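Local structure of EF0056 (Enterococcus faecalis, 6ORI) at residues Glu69-Leu74 with Thr111-Val116; Phe19-Gly24 with Arg168-Ser173; Thr131-Thr136 with Lys248-Ser253. The protein is an enterococcal surface protein of unknown molecular function, whose N-terminal region probably has immunoglobulin-like domains, binds calcium and is probably linked to biofilm formation. One frame throughout, in Å; residues are numbered along the deposited sequence. Where two conformers were deposited one is given.

From the N terminus, the loop at Phe19-Gly24 comes first and waits 143 residues for its partner, the strand Arg168-Ser173; interaction 2 closes that long loop. Nested inside it, interaction 1 pairs Glu69-Leu74 with Thr111-Val116 across 36 residues. The two touch, with centres about 9 Å apart, because strands 68-74 and 166-173 are neighbours in one sheet; Arg71 also makes a salt bridge with Glu21. Interaction 3 opens at Thr131-Thr136, after interaction 1 has closed, and ends at Lys248-Ser253, so it crosses interaction 2. Its centre lies about 25 Å from the centres of the other two, where the loop before strand 135-144 meets the turn after strand 239-248 of another sheet.

Interaction 1 of 3, residues Glu69-Leu74 with Thr111-Val116; sequences EIRLQL and TNIWKV
Lys115 lies across the carboxylate end of Glu69 where strands 69-74 and 113-116 run antiparallel, their axes 156° apart. Its CG takes the cramped place between backbone N and carbonyl carbon (chi1 61°). CB packs on Glu69 CD at 3.7 Å, CG just grazes Glu69 OE2, CD lies 3.5 Å from Glu69 OE2, and the extended chain carries NZ to a water that it shares with Glu69 OE2. No salt bridge forms: Lys115 NZ and Glu69 OE2 stay 4.6 Å apart. Arg71 holds that carboxylate side-on, NE and NH2 both donating to Glu69 OE1 at 2.9 Å; its NH1 also bridges to Glu21 and NH2 to Asp178.

Behind these groups the ladder is regular. Ile70 pairs with Val116 and Leu72 with Trp114 through two backbone bonds each. At the corner, Leu74 N donates to Asn112 O, and Asn112 ND2 returns a 2.9 Å bond to Leu74 O from above the carbonyl plane. Leu74 CD1 packs 3.9 Å from Trp114 CZ3.

Strand 68-74 also pairs with strand 166-173, and strand 113-117 with strand 98-104, which places this contact inside the antiparallel sheet; helix 76-79 touches Asn112 through Glu76 and Ala79, and Trp114 through Ala79.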
loop_
_atom_site.group_PDB
_atom_site.type_symbol
_atom_site.label_atom_id
_atom_site.label_comp_id
_atom_site.label_asym_id
_atom_site.label_seq_id
_atom_site.Cartn_x
_atom_site.Cartn_y
_atom_site.Cartn_z
ATOM N N GLU A 69 -3.101 11.383 -14.790
ATOM C CA GLU A 69 -1.696 11.637 -14.452
ATOM C C GLU A 69 -1.308 10.942 -13.159
ATOM O O GLU A 69 -1.936 11.132 -12.120
ATOM C CB GLU A 69 -1.457 13.127 -14.318
ATOM C CG GLU A 69 -0.022 13.503 -14.033
ATOM C CD GLU A 69 0.159 14.988 -14.119
ATOM O OE1 GLU A 69 -0.080 15.664 -13.092
ATOM O OE2 GLU A 69 0.468 15.469 -15.230
ATOM N N ILE A 70 -0.255 10.147 -13.231
ATOM C CA ILE A 70 0.282 9.477 -12.066
ATOM C C ILE A 70 1.210 10.446 -11.368
ATOM O O ILE A 70 2.047 11.098 -12.026
ATOM C CB ILE A 70 1.080 8.229 -12.483
ATOM C CG1 ILE A 70 0.163 7.175 -13.128
ATOM C CG2 ILE A 70 1.828 7.617 -11.273
ATOM C CD1 ILE A 70 0.917 6.040 -13.788
ATOM N N ARG A 71 1.039 10.588 -10.065
ATOM C CA ARG A 71 1.923 11.383 -9.253
ATOM C C ARG A 71 2.622 10.511 -8.241
ATOM O O ARG A 71 2.028 9.588 -7.670
ATOM C CB ARG A 71 1.185 12.539 -8.594
ATOM C CG ARG A 71 0.837 13.588 -9.661
ATOM C CD ARG A 71 0.326 14.874 -9.128
ATOM N NE ARG A 71 -0.015 15.761 -10.231
ATOM C CZ ARG A 71 -0.600 16.933 -10.074
ATOM N NH1 ARG A 71 -0.937 17.366 -8.868
ATOM N NH2 ARG A 71 -0.878 17.657 -11.137
ATOM N N LEU A 72 3.915 10.769 -8.052
ATOM C CA LEU A 72 4.754 10.021 -7.123
ATOM C C LEU A 72 5.375 11.041 -6.176
ATOM O O LEU A 72 6.148 11.912 -6.595
ATOM C CB LEU A 72 5.836 9.267 -7.866
ATOM C CG LEU A 72 6.841 8.536 -6.992
ATOM C CD1 LEU A 72 6.206 7.395 -6.211
ATOM C CD2 LEU A 72 7.987 8.036 -7.859
ATOM N N GLN A 73 4.994 10.968 -4.903
ATOM C CA GLN A 73 5.593 11.777 -3.847
ATOM C C GLN A 73 6.647 10.933 -3.138
ATOM O O GLN A 73 6.396 9.757 -2.808
ATOM C CB GLN A 73 4.558 12.281 -2.829
ATOM C CG GLN A 73 5.178 13.130 -1.708
ATOM C CD GLN A 73 4.148 13.838 -0.829
ATOM O OE1 GLN A 73 3.099 14.278 -1.300
ATOM N NE2 GLN A 73 4.465 13.976 0.452
ATOM N N LEU A 74 7.826 11.519 -2.918
ATOM C CA LEU A 74 8.889 10.862 -2.166
ATOM C C LEU A 74 9.209 11.672 -0.926
ATOM O O LEU A 74 9.171 12.888 -0.934
ATOM C CB LEU A 74 10.158 10.719 -2.999
ATOM C CG LEU A 74 10.024 9.898 -4.257
ATOM C CD1 LEU A 74 11.357 9.921 -4.971
ATOM C CD2 LEU A 74 9.584 8.480 -3.983
ATOM N N THR A 111 9.428 20.698 -5.661
ATOM C CA THR A 111 8.634 19.980 -4.669
ATOM C C THR A 111 9.105 18.542 -4.667
ATOM O O THR A 111 9.961 18.150 -5.442
ATOM C CB THR A 111 7.127 20.046 -4.940
ATOM O OG1 THR A 111 6.768 19.153 -5.988
ATOM C CG2 THR A 111 6.701 21.457 -5.303
ATOM N N ASN A 112 8.506 17.738 -3.798
ATOM C CA ASN A 112 8.813 16.325 -3.704
ATOM C C ASN A 112 7.797 15.468 -4.424
ATOM O O ASN A 112 7.624 14.311 -4.047
ATOM C CB ASN A 112 8.951 15.887 -2.239
ATOM C CG ASN A 112 7.649 16.012 -1.452
ATOM O OD1 ASN A 112 6.797 16.820 -1.767
ATOM N ND2 ASN A 112 7.513 15.221 -0.405
ATOM N N ILE A 113 7.147 16.025 -5.449
ATOM C CA ILE A 113 6.197 15.291 -6.260
ATOM C C ILE A 113 6.661 15.274 -7.720
ATOM O O ILE A 113 7.103 16.303 -8.249
ATOM C CB ILE A 113 4.776 15.871 -6.142
ATOM C CG1 ILE A 113 4.393 15.998 -4.661
ATOM C CG2 ILE A 113 3.785 14.983 -6.913
ATOM C CD1 ILE A 113 3.005 16.578 -4.413
ATOM N N TRP A 114 6.574 14.113 -8.344
ATOM C CA TRP A 114 6.873 13.881 -9.737
ATOM C C TRP A 114 5.616 13.381 -10.457
ATOM O O TRP A 114 4.709 12.829 -9.842
ATOM C CB TRP A 114 7.970 12.827 -9.862
ATOM C CG TRP A 114 9.350 13.303 -9.521
ATOM C CD1 TRP A 114 10.330 13.609 -10.409
ATOM C CD2 TRP A 114 9.928 13.492 -8.218
ATOM N NE1 TRP A 114 11.481 13.968 -9.751
ATOM C CE2 TRP A 114 11.255 13.917 -8.409
ATOM C CE3 TRP A 114 9.463 13.329 -6.909
ATOM C CZ2 TRP A 114 12.109 14.202 -7.355
ATOM C CZ3 TRP A 114 10.334 13.618 -5.860
ATOM C CH2 TRP A 114 11.633 14.044 -6.100
ATOM N N LYS A 115 5.591 13.525 -11.776
ATOM C CA LYS A 115 4.411 13.190 -12.583
ATOM C C LYS A 115 4.769 12.484 -13.881
ATOM O O LYS A 115 5.804 12.777 -14.509
ATOM C CB LYS A 115 3.588 14.444 -12.910
ATOM C CG LYS A 115 4.334 15.486 -13.714
ATOM C CD LYS A 115 3.475 16.726 -13.990
ATOM C CE LYS A 115 4.302 17.725 -14.761
ATOM N NZ LYS A 115 3.503 18.869 -15.262
ATOM N N VAL A 116 3.928 11.540 -14.288
ATOM C CA VAL A 116 4.007 10.888 -15.603
ATOM C C VAL A 116 2.599 10.528 -16.015
ATOM O O VAL A 116 1.768 10.255 -15.162
ATOM C CB VAL A 116 4.948 9.657 -15.555
ATOM C CG1 VAL A 116 4.357 8.483 -14.789
ATOM C CG2 VAL A 116 5.337 9.227 -16.951
HETATM O O HOH W 1 0.658 18.033 -15.918
#

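Interaction 2 of 3, residues Phe19-Gly24 with Arg168-Ser173; sequences FQENPG and RIYLVS
The guanidinium of Arg168 is sandwiched between the amide of Gln20 and the ring of Tyr170. On one face the amide lies nearly parallel, the planes 11° apart, with Gln20 NE2 offset toward the rim and 3.5 Å from Arg168 CZ. The near-parallel planes make this a stack; Gln20 NE2 and Arg168 NH2, both donors, do not hydrogen-bond. On the other face stands Tyr170, whose own ring carries Arg168 NH1 4.0 Å above its centre. The guanidinium edge is left for polar partners: NH1 gives a 3.0 Å bond to Glu21 O, 163° at the hydrogen and directed at a lone pair in the carbonyl plane, and a second to a water.

At the edge of the Tyr170 ring sits the carboxylate of Glu21, turned 65° from it. Tyr170 OH donates to Glu21 OE1 at 2.6 Å, approaching from above the carboxylate plane. The ring reaches this position with CG between backbone N and carbonyl carbon, whereas Arg168 extends from the strand with CG opposite its backbone N. The NH1-bound water also accepts from Glu21 N and donates to Tyr170 OH, joining all three residues. A second water links Arg168 NH2 to Asn22 OD1, and Gln20 NE2 donates to that same oxygen, which helps fix the stacked amide.

The loop before strand 31-38 is thereby fastened to strand 166-173 by side chains of the strand, which reach both backbone and side-chain atoms of the loop, with no strand pairing between them. Arg168 NH2 has a salt bridge to Glu185, Glu21 OE1 one to Arg71, and Gln20 OE1 accepts from Asn17. With Arg71 and the Tyr170 hydroxyl both at Glu21 OE1, and Glu185 beside Arg168, the network probably favours a charged Glu21 and balances the buried guanidinium.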
loop_
_atom_site.group_PDB
_atom_site.type_symbol
_atom_site.label_atom_id
_atom_site.label_comp_id
_atom_site.label_asym_id
_atom_site.label_seq_id
_atom_site.Cartn_x
_atom_site.Cartn_y
_atom_site.Cartn_z
ATOM N N PHE A 19 2.096 16.148 5.293
ATOM C CA PHE A 19 2.269 17.065 4.165
ATOM C C PHE A 19 2.154 16.339 2.832
ATOM O O PHE A 19 2.967 15.476 2.494
ATOM C CB PHE A 19 3.597 17.820 4.275
ATOM C CG PHE A 19 3.685 18.708 5.489
ATOM C CD1 PHE A 19 2.846 19.803 5.625
ATOM C CD2 PHE A 19 4.603 18.445 6.494
ATOM C CE1 PHE A 19 2.919 20.619 6.743
ATOM C CE2 PHE A 19 4.681 19.257 7.613
ATOM C CZ PHE A 19 3.837 20.345 7.736
ATOM N N GLN A 20 1.119 16.705 2.085
ATOM C CA GLN A 20 0.789 16.054 0.828
ATOM C C GLN A 20 -0.365 16.804 0.183
ATOM O O GLN A 20 -0.994 17.666 0.801
ATOM C CB GLN A 20 0.381 14.600 1.060
ATOM C CG GLN A 20 -0.928 14.425 1.844
ATOM C CD GLN A 20 -1.336 12.983 1.951
ATOM O OE1 GLN A 20 -0.491 12.113 2.125
ATOM N NE2 GLN A 20 -2.633 12.715 1.831
ATOM N N GLU A 21 -0.648 16.463 -1.065
ATOM C CA GLU A 21 -1.785 17.038 -1.770
ATOM C C GLU A 21 -3.099 16.435 -1.280
ATOM O O GLU A 21 -3.283 15.218 -1.324
ATOM C CB GLU A 21 -1.644 16.793 -3.279
ATOM C CG GLU A 21 -0.446 17.501 -3.911
ATOM C CD GLU A 21 -0.460 17.522 -5.449
ATOM O OE1 GLU A 21 -0.685 16.476 -6.116
ATOM O OE2 GLU A 21 -0.222 18.616 -6.007
ATOM N N ASN A 22 -4.007 17.293 -0.811
ATOM C CA ASN A 22 -5.360 16.884 -0.413
ATOM C C ASN A 22 -6.398 17.779 -1.083
ATOM O O ASN A 22 -7.128 18.491 -0.398
ATOM C CB ASN A 22 -5.522 16.950 1.112
ATOM C CG ASN A 22 -4.614 15.972 1.836
ATOM O OD1 ASN A 22 -4.568 14.787 1.503
ATOM N ND2 ASN A 22 -3.884 16.465 2.835
ATOM N N PRO A 23 -6.446 17.765 -2.423
ATOM C CA PRO A 23 -7.349 18.631 -3.192
ATOM C C PRO A 23 -8.806 18.177 -3.196
ATOM O O PRO A 23 -9.666 18.955 -3.614
ATOM C CB PRO A 23 -6.793 18.528 -4.605
ATOM C CG PRO A 23 -6.220 17.150 -4.664
ATOM C CD PRO A 23 -5.642 16.894 -3.301
ATOM N N GLY A 24 -9.071 16.951 -2.766
ATOM C CA GLY A 24 -10.410 16.405 -2.837
ATOM C C GLY A 24 -10.392 15.212 -3.762
ATOM O O GLY A 24 -9.324 14.768 -4.184
ATOM N N ARG A 168 4.368 8.000 -1.744
ATOM C CA ARG A 168 2.943 7.938 -2.060
ATOM C C ARG A 168 2.780 7.989 -3.564
ATOM O O ARG A 168 3.307 8.902 -4.209
ATOM C CB ARG A 168 2.193 9.100 -1.404
ATOM C CG ARG A 168 0.689 9.170 -1.734
ATOM C CD ARG A 168 0.096 10.530 -1.379
ATOM N NE ARG A 168 -1.357 10.512 -1.300
ATOM C CZ ARG A 168 -2.139 11.582 -1.407
ATOM N NH1 ARG A 168 -1.641 12.784 -1.644
ATOM N NH2 ARG A 168 -3.447 11.430 -1.273
ATOM N N ILE A 169 2.068 7.030 -4.145
ATOM C CA ILE A 169 1.722 7.064 -5.551
ATOM C C ILE A 169 0.206 7.203 -5.684
ATOM O O ILE A 169 -0.557 6.623 -4.903
ATOM C CB ILE A 169 2.290 5.842 -6.297
ATOM C CG1 ILE A 169 2.223 6.063 -7.813
ATOM C CG2 ILE A 169 1.585 4.558 -5.866
ATOM C CD1 ILE A 169 2.965 5.021 -8.621
ATOM N N TYR A 170 -0.239 8.033 -6.614
ATOM C CA TYR A 170 -1.660 8.303 -6.744
ATOM C C TYR A 170 -1.983 8.789 -8.138
ATOM O O TYR A 170 -1.096 9.109 -8.913
ATOM C CB TYR A 170 -2.141 9.297 -5.675
ATOM C CG TYR A 170 -1.443 10.642 -5.615
ATOM C CD1 TYR A 170 -0.164 10.765 -5.063
ATOM C CD2 TYR A 170 -2.083 11.801 -6.027
ATOM C CE1 TYR A 170 0.459 12.008 -4.976
ATOM C CE2 TYR A 170 -1.458 13.039 -5.940
ATOM C CZ TYR A 170 -0.191 13.118 -5.400
ATOM O OH TYR A 170 0.462 14.321 -5.269
ATOM N N LEU A 171 -3.267 8.796 -8.466
ATOM C CA LEU A 171 -3.742 9.192 -9.777
ATOM C C LEU A 171 -4.592 10.440 -9.674
ATOM O O LEU A 171 -5.491 10.491 -8.828
ATOM C CB LEU A 171 -4.564 8.050 -10.344
ATOM C CG LEU A 171 -5.088 8.227 -11.754
ATOM C CD1 LEU A 171 -3.936 8.253 -12.730
ATOM C CD2 LEU A 171 -6.065 7.102 -12.087
ATOM N N VAL A 172 -4.319 11.428 -10.521
ATOM C CA VAL A 172 -5.161 12.628 -10.565
ATOM C C VAL A 172 -5.779 12.768 -11.935
ATOM O O VAL A 172 -5.335 12.156 -12.902
ATOM C CB VAL A 172 -4.402 13.923 -10.201
ATOM C CG1 VAL A 172 -3.764 13.815 -8.801
ATOM C CG2 VAL A 172 -3.365 14.226 -11.246
ATOM N N SER A 173 -6.822 13.588 -11.991
ATOM C CA SER A 173 -7.585 13.813 -13.190
ATOM C C SER A 173 -7.611 15.307 -13.506
ATOM O O SER A 173 -8.119 16.104 -12.723
ATOM C CB SER A 173 -8.998 13.302 -12.946
ATOM O OG SER A 173 -9.849 13.724 -14.007
HETATM O O HOH W 2 0.756 14.246 -2.364
HETATM O O HOH W 3 -5.720 13.198 -0.455
#

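Interaction 3 of 3, residues Thr131-Thr136 with Lys248-Ser253; sequences TTDTQT and KEKNFS
Asp133 and Lys250 slant past each other, carboxylate against the middle of the lysine chain. Asp133 OD2 lies 3.0 Å from Lys250 CD, while its other oxygen, OD1, faces the backbone at 3.5 Å from Lys250 CA. The ammonium turns elsewhere: the lysine is bent at chi2, chi3 and chi4, which leaves Lys250 NZ 5.1 Å from Asp133 OD2. The opposite charges are therefore near neighbours without a salt bridge, and any attraction between them is probably modest at this surface position. Asp133 CB packs 3.6 Å from Glu249 O.

Thr134 meets the other segment through its hydroxyl. With OG1 beside the backbone N and opposite the carbonyl carbon (chi1 -55°), it donates to Lys248 O at 2.9 Å, tilted 19° from the carbonyl plane. This is the one direct hydrogen bond between the segments.

The contact joins what are probably two immunoglobulin-like beta domains at their loops: residues 131-134 lead into strand 135-144 of the first sheet, and residues 249-253 form the turn between strand 239-248 of the second and helix 254-257. The entry into that helix is marked by Ser253, its N-cap, whose OG accepts from Thr256 N.

Water bridges the backbones. One molecule accepts from Thr134 N and lies 2.9 Å from Lys250 O, to which it probably donates; another donates to both Thr134 O and Glu249 O, the latter at 2.7 Å. Lys248 is directed along its own turn, away from Thr134: its extended chain brings NZ to Phe252 O at 2.9 Å, on a lone pair in the carbonyl plane, and NZ also donates to Ser336 O and Phe332 O. Glu249 likewise points off, its carboxylate forming a salt bridge with Lys212, whose side chain also touches Thr134.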
loop_
_atom_site.group_PDB
_atom_site.type_symbol
_atom_site.label_atom_id
_atom_site.label_comp_id
_atom_site.label_asym_id
_atom_site.label_seq_id
_atom_site.Cartn_x
_atom_site.Cartn_y
_atom_site.Cartn_z
ATOM N N THR A 131 -7.648 -4.099 -20.306
ATOM C CA THR A 131 -8.417 -4.041 -19.063
ATOM C C THR A 131 -8.405 -5.369 -18.324
ATOM O O THR A 131 -9.330 -5.677 -17.561
ATOM C CB THR A 131 -9.869 -3.682 -19.353
ATOM O OG1 THR A 131 -10.464 -4.714 -20.155
ATOM C CG2 THR A 131 -9.943 -2.374 -20.068
ATOM N N THR A 132 -7.348 -6.147 -18.504
ATOM C CA THR A 132 -7.306 -7.483 -17.934
ATOM C C THR A 132 -6.216 -7.547 -16.864
ATOM O O THR A 132 -6.325 -6.887 -15.822
ATOM C CB THR A 132 -7.172 -8.544 -19.024
ATOM O OG1 THR A 132 -5.970 -8.358 -19.758
ATOM C CG2 THR A 132 -8.357 -8.451 -19.989
ATOM N N ASP A 133 -5.167 -8.313 -17.103
ATOM C CA ASP A 133 -4.160 -8.572 -16.082
ATOM C C ASP A 133 -3.402 -7.312 -15.709
ATOM O O ASP A 133 -3.129 -6.475 -16.569
ATOM C CB ASP A 133 -3.144 -9.605 -16.584
ATOM C CG ASP A 133 -3.781 -10.922 -16.925
ATOM O OD1 ASP A 133 -4.854 -11.218 -16.355
ATOM O OD2 ASP A 133 -3.174 -11.651 -17.740
ATOM N N THR A 134 -2.999 -7.203 -14.457
ATOM C CA THR A 134 -2.189 -6.090 -14.011
ATOM C C THR A 134 -1.053 -5.786 -14.974
ATOM O O THR A 134 -0.344 -6.697 -15.391
ATOM C CB THR A 134 -1.603 -6.403 -12.639
ATOM O OG1 THR A 134 -2.665 -6.725 -11.736
ATOM C CG2 THR A 134 -0.805 -5.219 -12.097
ATOM N N GLN A 135 -0.880 -4.499 -15.279
ATOM C CA GLN A 135 0.195 -4.020 -16.142
ATOM C C GLN A 135 1.413 -3.629 -15.330
ATOM O O GLN A 135 1.299 -3.127 -14.229
ATOM C CB GLN A 135 -0.288 -2.829 -16.984
ATOM C CG GLN A 135 -1.531 -3.116 -17.812
ATOM C CD GLN A 135 -1.763 -2.070 -18.851
ATOM O OE1 GLN A 135 -0.826 -1.610 -19.485
ATOM N NE2 GLN A 135 -3.007 -1.697 -19.037
ATOM N N THR A 136 2.597 -3.841 -15.910
ATOM C CA THR A 136 3.870 -3.454 -15.291
ATOM C C THR A 136 4.618 -2.470 -16.162
ATOM O O THR A 136 4.786 -2.696 -17.372
ATOM C CB THR A 136 4.762 -4.673 -15.049
ATOM O OG1 THR A 136 4.079 -5.559 -14.160
ATOM C CG2 THR A 136 6.118 -4.284 -14.447
ATOM N N LYS A 248 -2.878 -8.992 -8.385
ATOM C CA LYS A 248 -2.700 -10.282 -9.019
ATOM C C LYS A 248 -1.754 -10.248 -10.210
ATOM O O LYS A 248 -1.532 -9.211 -10.823
ATOM C CB LYS A 248 -4.046 -10.813 -9.493
ATOM C CG LYS A 248 -5.031 -11.095 -8.375
ATOM C CD LYS A 248 -6.341 -11.687 -8.949
ATOM C CE LYS A 248 -7.370 -11.930 -7.881
ATOM N NZ LYS A 248 -8.556 -12.637 -8.461
ATOM N N GLU A 249 -1.218 -11.409 -10.535
ATOM C CA GLU A 249 -0.447 -11.603 -11.750
ATOM C C GLU A 249 -1.386 -11.854 -12.935
ATOM O O GLU A 249 -1.229 -11.252 -14.004
ATOM C CB GLU A 249 0.506 -12.787 -11.543
ATOM C CG GLU A 249 1.433 -13.073 -12.714
ATOM C CD GLU A 249 2.489 -12.011 -12.899
ATOM O OE1 GLU A 249 2.731 -11.218 -11.953
ATOM O OE2 GLU A 249 3.080 -11.972 -13.998
ATOM N N LYS A 250 -2.356 -12.741 -12.743
ATOM C CA LYS A 250 -3.350 -13.087 -13.768
ATOM C C LYS A 250 -4.759 -12.983 -13.135
ATOM O O LYS A 250 -5.104 -11.927 -12.626
ATOM C CB LYS A 250 -3.075 -14.479 -14.339
ATOM C CG LYS A 250 -1.739 -14.601 -15.058
ATOM C CD LYS A 250 -1.791 -13.986 -16.431
ATOM C CE LYS A 250 -1.196 -14.916 -17.488
ATOM N NZ LYS A 250 0.117 -15.499 -17.088
ATOM N N ASN A 251 -5.543 -14.067 -13.129
ATOM C CA ASN A 251 -6.936 -14.024 -12.701
ATOM C C ASN A 251 -7.234 -15.122 -11.662
ATOM O O ASN A 251 -8.203 -15.875 -11.792
ATOM C CB ASN A 251 -7.886 -14.147 -13.907
ATOM C CG ASN A 251 -7.766 -15.468 -14.610
ATOM O OD1 ASN A 251 -6.708 -16.076 -14.643
ATOM N ND2 ASN A 251 -8.881 -15.947 -15.140
ATOM N N PHE A 252 -6.403 -15.198 -10.633
ATOM C CA PHE A 252 -6.508 -16.238 -9.599
ATOM C C PHE A 252 -7.919 -16.461 -9.086
ATOM O O PHE A 252 -8.658 -15.521 -8.801
ATOM C CB PHE A 252 -5.620 -15.846 -8.419
ATOM C CG PHE A 252 -5.554 -16.871 -7.313
ATOM C CD1 PHE A 252 -5.017 -18.121 -7.545
ATOM C CD2 PHE A 252 -5.998 -16.561 -6.049
ATOM C CE1 PHE A 252 -4.916 -19.050 -6.525
ATOM C CE2 PHE A 252 -5.897 -17.482 -5.016
ATOM C CZ PHE A 252 -5.363 -18.719 -5.263
ATOM N N SER A 253 -8.279 -17.737 -8.992
ATOM C CA SER A 253 -9.433 -18.185 -8.236
ATOM C C SER A 253 -8.972 -19.054 -7.068
ATOM O O SER A 253 -8.377 -20.121 -7.271
ATOM C CB SER A 253 -10.353 -19.003 -9.124
ATOM O OG SER A 253 -11.305 -19.706 -8.333
HETATM O O HOH W 4 -4.254 -9.160 -12.674
HETATM O O HOH W 5 0.426 -9.325 -14.765
#